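Local coordinates for protein phosphopantothenoylcysteine decarboxylase (PDB 6EOA) that binds flavin mononucleotide as a trimer and probably decarboxylates phosphopantothenoylcysteine in coenzyme A biosynthesis, at residues A[176-179]-A[180-183]; A[189-192]-A[193-197]. All blocks are in the same frame, centred on the assembly; numbering follows the deposited sequence.

Interaction 1: residues A[176-179]-A[180-183]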
loop_
_atom_site.group_PDB
_atom_site.type_symbol
_atom_site.label_atom_id
_atom_site.label_comp_id
_atom_site.label_asym_id
_atom_site.label_seq_id
_atom_site.Cartn_x
_atom_site.Cartn_y
_atom_site.Cartn_z
ATOM N N ASN A 176 -1.284 8.486 -17.729
ATOM C CA ASN A 176 -0.510 9.551 -18.340
ATOM C C ASN A 176 0.683 8.932 -19.048
ATOM O O ASN A 176 1.258 7.957 -18.560
ATOM C CB ASN A 176 -0.061 10.569 -17.292
ATOM C CG ASN A 176 0.867 11.619 -17.862
ATOM O OD1 ASN A 176 2.087 11.511 -17.747
ATOM N ND2 ASN A 176 0.294 12.640 -18.487
ATOM N N THR A 177 1.041 9.481 -20.203
ATOM C CA THR A 177 2.043 8.852 -21.048
ATOM C C THR A 177 3.391 8.726 -20.346
ATOM O O THR A 177 4.127 7.770 -20.576
ATOM C CB THR A 177 2.222 9.619 -22.383
ATOM O OG1 THR A 177 3.307 9.045 -23.122
ATOM C CG2 THR A 177 2.494 11.095 -22.135
ATOM N N TYR A 178 3.707 9.672 -19.471
ATOM C CA TYR A 178 4.970 9.612 -18.750
ATOM C C TYR A 178 4.930 8.565 -17.642
ATOM O O TYR A 178 5.972 8.082 -17.200
ATOM C CB TYR A 178 5.333 10.987 -18.190
ATOM C CG TYR A 178 5.927 11.897 -19.238
ATOM C CD1 TYR A 178 6.982 11.467 -20.033
ATOM C CD2 TYR A 178 5.424 13.173 -19.453
ATOM C CE1 TYR A 178 7.530 12.287 -21.003
ATOM C CE2 TYR A 178 5.965 14.003 -20.422
ATOM C CZ TYR A 178 7.018 13.554 -21.194
ATOM O OH TYR A 178 7.563 14.370 -22.161
ATOM N N MET A 179 3.730 8.204 -17.196
ATOM C CA MET A 179 3.597 7.089 -16.267
ATOM C C MET A 179 3.798 5.777 -17.014
ATOM O O MET A 179 4.435 4.858 -16.504
ATOM C CB MET A 179 2.236 7.095 -15.568
ATOM C CG MET A 179 2.139 8.056 -14.394
ATOM S SD MET A 179 0.816 7.592 -13.259
ATOM C CE MET A 179 0.922 8.908 -12.047
ATOM N N TYR A 180 3.263 5.699 -18.230
ATOM C CA TYR A 180 3.401 4.489 -19.032
ATOM C C TYR A 180 4.837 4.285 -19.506
ATOM O O TYR A 180 5.295 3.152 -19.627
ATOM C CB TYR A 180 2.461 4.514 -20.239
ATOM C CG TYR A 180 2.495 3.218 -21.021
ATOM C CD1 TYR A 180 1.844 2.087 -20.545
ATOM C CD2 TYR A 180 3.198 3.117 -22.218
ATOM C CE1 TYR A 180 1.882 0.897 -21.237
ATOM C CE2 TYR A 180 3.237 1.923 -22.920
ATOM C CZ TYR A 180 2.574 0.817 -22.421
ATOM O OH TYR A 180 2.598 -0.379 -23.102
ATOM N N GLN A 181 5.541 5.384 -19.771
ATOM C CA GLN A 181 6.925 5.316 -20.237
ATOM C C GLN A 181 7.914 5.037 -19.111
ATOM O O GLN A 181 9.077 4.724 -19.372
ATOM C CB GLN A 181 7.312 6.616 -20.942
ATOM C CG GLN A 181 6.607 6.839 -22.261
ATOM C CD GLN A 181 6.972 8.165 -22.889
ATOM O OE1 GLN A 181 8.143 8.436 -23.158
ATOM N NE2 GLN A 181 5.968 9.007 -23.120
ATOM N N HIS A 182 7.451 5.165 -17.870
ATOM C CA HIS A 182 8.262 4.863 -16.691
ATOM C C HIS A 182 8.859 3.457 -16.798
ATOM O O HIS A 182 8.224 2.544 -17.326
ATOM C CB HIS A 182 7.412 5.001 -15.423
ATOM C CG HIS A 182 8.202 5.068 -14.155
ATOM N ND1 HIS A 182 8.582 3.944 -13.452
ATOM C CD2 HIS A 182 8.659 6.126 -13.445
ATOM C CE1 HIS A 182 9.247 4.309 -12.373
ATOM N NE2 HIS A 182 9.308 5.628 -12.344
ATOM N N ARG A 183 10.079 3.296 -16.299
ATOM C CA ARG A 183 10.815 2.046 -16.445
ATOM C C ARG A 183 10.104 0.855 -15.811
ATOM O O ARG A 183 10.231 -0.278 -16.287
ATOM C CB ARG A 183 12.213 2.183 -15.839
ATOM C CG ARG A 183 13.171 1.069 -16.231
ATOM C CD ARG A 183 14.453 1.649 -16.803
ATOM N NE ARG A 183 15.435 0.620 -17.134
ATOM C CZ ARG A 183 16.745 0.749 -16.942
ATOM N NH1 ARG A 183 17.231 1.866 -16.416
ATOM N NH2 ARG A 183 17.568 -0.238 -17.274
#
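Gln181 and Thr177, four residues apart where a short helix gives way to the next, show how a side chain can retrace the backbone bond of its own residue. The main chain is joined first: Gln181 N donates to Thr177 O at 2.9 Å. From there the glutamine runs back along the turn. Its CB lies 3.4 Å from Thr177 O, and CG comes closer to that same oxygen, at 3.1 Å. CG is anti to the carbonyl carbon (chi1 -69°) and the chain is extended beyond it, which carries the amide alongside the threonine, both side chains pointing the same way. CD is about as far from the threonine carbonyl oxygen as from its hydroxyl, and at the tip NE2 donates to Thr177 OG1 at 2.7 Å, with the hydroxyl oxygen almost in the amide plane; a weak second bond reaches Thr177 O. The hydroxyl also has a weak bond with Pro216 O. Gln181 NE2 is also 4.1 Å from Tyr178 CD1, approaching that ring obliquely, with ring and amide planes 34° apart.

The turn is a short helix with an N-cap: Asn176 OD1 accepts from Tyr178 N, which sits above the carbonyl plane of the amide, while Asn176 O receives Tyr180 N at 3.0 Å and in the carbonyl plane. It follows a segment of the flavoprotein fold that lines the flavin pocket, and the buried Met179 side chain touches the bound FMN.

At the exit, His182 N makes a weak bond to Met179 O, which is also hydrogen-bonded to Thr185 OG1. The CB of His182 lies 3.2 Å from Met179 O, and its ND1 caps Leu184 N at the start of the next helix, while the His182 side chain packs on Arg161 of the second subunit.

Interaction 2: residues A[189-192]-A[193-197]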
loop_
_atom_site.group_PDB
_atom_site.type_symbol
_atom_site.label_atom_id
_atom_site.label_comp_id
_atom_site.label_asym_id
_atom_site.label_seq_id
_atom_site.Cartn_x
_atom_site.Cartn_y
_atom_site.Cartn_z
ATOM N N LEU A 189 4.240 -5.013 -16.556
ATOM C CA LEU A 189 3.519 -5.646 -17.652
ATOM C C LEU A 189 4.113 -7.020 -17.919
ATOM O O LEU A 189 3.395 -7.961 -18.239
ATOM C CB LEU A 189 3.569 -4.792 -18.925
ATOM C CG LEU A 189 2.806 -3.464 -18.939
ATOM C CD1 LEU A 189 3.063 -2.727 -20.253
ATOM C CD2 LEU A 189 1.312 -3.681 -18.722
ATOM N N ALA A 190 5.430 -7.125 -17.775
ATOM C CA ALA A 190 6.132 -8.389 -17.972
ATOM C C ALA A 190 5.727 -9.418 -16.920
ATOM O O ALA A 190 5.399 -10.556 -17.253
ATOM C CB ALA A 190 7.639 -8.168 -17.944
ATOM N N VAL A 191 5.758 -9.010 -15.654
ATOM C CA VAL A 191 5.331 -9.868 -14.553
ATOM C C VAL A 191 3.875 -10.295 -14.730
ATOM O O VAL A 191 3.538 -11.472 -14.640
ATOM C CB VAL A 191 5.497 -9.160 -13.191
ATOM C CG1 VAL A 191 4.774 -9.928 -12.094
ATOM C CG2 VAL A 191 6.968 -8.995 -12.854
ATOM N N VAL A 192 3.016 -9.322 -14.998
ATOM C CA VAL A 192 1.594 -9.573 -15.180
ATOM C C VAL A 192 1.315 -10.529 -16.356
ATOM O O VAL A 192 0.410 -11.368 -16.291
ATOM C CB VAL A 192 0.855 -8.227 -15.370
ATOM C CG1 VAL A 192 -0.448 -8.403 -16.104
ATOM C CG2 VAL A 192 0.633 -7.563 -14.016
ATOM N N GLN A 193 2.123 -10.431 -17.408
ATOM C CA GLN A 193 1.905 -11.218 -18.624
ATOM C C GLN A 193 2.493 -12.625 -18.559
ATOM O O GLN A 193 1.785 -13.616 -18.702
ATOM C CB GLN A 193 2.490 -10.488 -19.836
ATOM C CG GLN A 193 1.445 -9.941 -20.780
ATOM C CD GLN A 193 2.043 -9.102 -21.894
ATOM O OE1 GLN A 193 2.787 -8.150 -21.643
ATOM N NE2 GLN A 193 1.737 -9.464 -23.136
ATOM N N GLU A 194 3.803 -12.697 -18.365
ATOM C CA GLU A 194 4.514 -13.968 -18.363
ATOM C C GLU A 194 4.211 -14.801 -17.124
ATOM O O GLU A 194 3.913 -15.996 -17.232
ATOM C CB GLU A 194 6.023 -13.746 -18.473
ATOM C CG GLU A 194 6.444 -13.116 -19.790
ATOM C CD GLU A 194 7.746 -12.323 -19.687
ATOM O OE1 GLU A 194 8.471 -12.457 -18.668
ATOM O OE2 GLU A 194 8.046 -11.568 -20.642
ATOM N N ASP A 195 4.293 -14.175 -15.953
ATOM C CA ASP A 195 4.126 -14.894 -14.697
ATOM C C ASP A 195 2.663 -15.228 -14.399
ATOM O O ASP A 195 2.351 -16.337 -13.975
ATOM C CB ASP A 195 4.712 -14.080 -13.541
ATOM C CG ASP A 195 6.218 -13.907 -13.642
ATOM O OD1 ASP A 195 6.799 -14.302 -14.672
ATOM O OD2 ASP A 195 6.817 -13.367 -12.682
ATOM N N LEU A 196 1.770 -14.267 -14.617
ATOM C CA LEU A 196 0.379 -14.427 -14.202
ATOM C C LEU A 196 -0.541 -14.858 -15.342
ATOM O O LEU A 196 -1.671 -15.283 -15.105
ATOM C CB LEU A 196 -0.134 -13.127 -13.585
ATOM C CG LEU A 196 0.679 -12.582 -12.409
ATOM C CD1 LEU A 196 -0.079 -11.469 -11.705
ATOM C CD2 LEU A 196 1.024 -13.694 -11.432
ATOM N N GLY A 197 -0.063 -14.744 -16.577
ATOM C CA GLY A 197 -0.843 -15.160 -17.727
ATOM C C GLY A 197 -1.978 -14.212 -18.064
ATOM O O GLY A 197 -2.899 -14.577 -18.789
#
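Between Leu189 and Gly197 the backbone passes from ordinary alpha-helical bonding, Gln193 N to Leu189 O and Glu194 N to Ala190 O (both 2.9 Å), into a wider pi-type turn in which Val191 O receives weak bonds from both Asp195 N and Leu196 N. Gly197 then leaves the helical conformation with a positive phi of 74°.

The side chains of the last turn lie over the carbonyls of the turn before. Gln193 sets its CB 3.1 Å from Leu189 O and extends back along the helix; its OE1 stays 3.5 Å from that same oxygen, and since both are acceptors nothing bonds them. Glu194 runs past Ala190 O, with CB at 3.5 Å, and is exposed. Asp195 is turned toward the preceding residues: CB lies 3.1 Å from Val191 O, and the two side chains cross obliquely, Asp195 OD2 coming to 4.0 Å from Val191 CG1. That methyl stands anti to the backbone N (chi1 167°), which brings it beside the acid. The stronger partner of OD2 is Arg187 of the third subunit, in a salt bridge, while Asp195 O accepts from Arg183 of that subunit, so the widened turn forms part of the trimer interface. Leu196 lays its CB against Val192 O at 3.3 Å and its CG near Val191 O.

On the inner side, Leu189 and Val192 pack on Leu144 of helix 141-149, and Val192 and Leu196 on Ile147 of the same helix; a backbone bond between Val192 and Tyr198 leads the chain out toward strand 199-200, the outermost of the parallel sheet within this chain.

In the fold
Following the chain from the N terminus, strand 169-173 leads into the flavin-lining segment and then interaction 1, which spans the short helix 177-180 and the bend beyond it. The chain enters helix 183-195 directly, and interaction 2 closes its last turns before strand 199-200. The two are therefore in series, neither nested nor crossed, with centres about 18 Å apart. They meet through Tyr180, whose OH lies 3.7 Å from Leu189 CD1. Together they span the helical connection between neighbouring parallel strands. Across the trimer, the end of interaction 1 in one subunit meets the end of interaction 2 in the next.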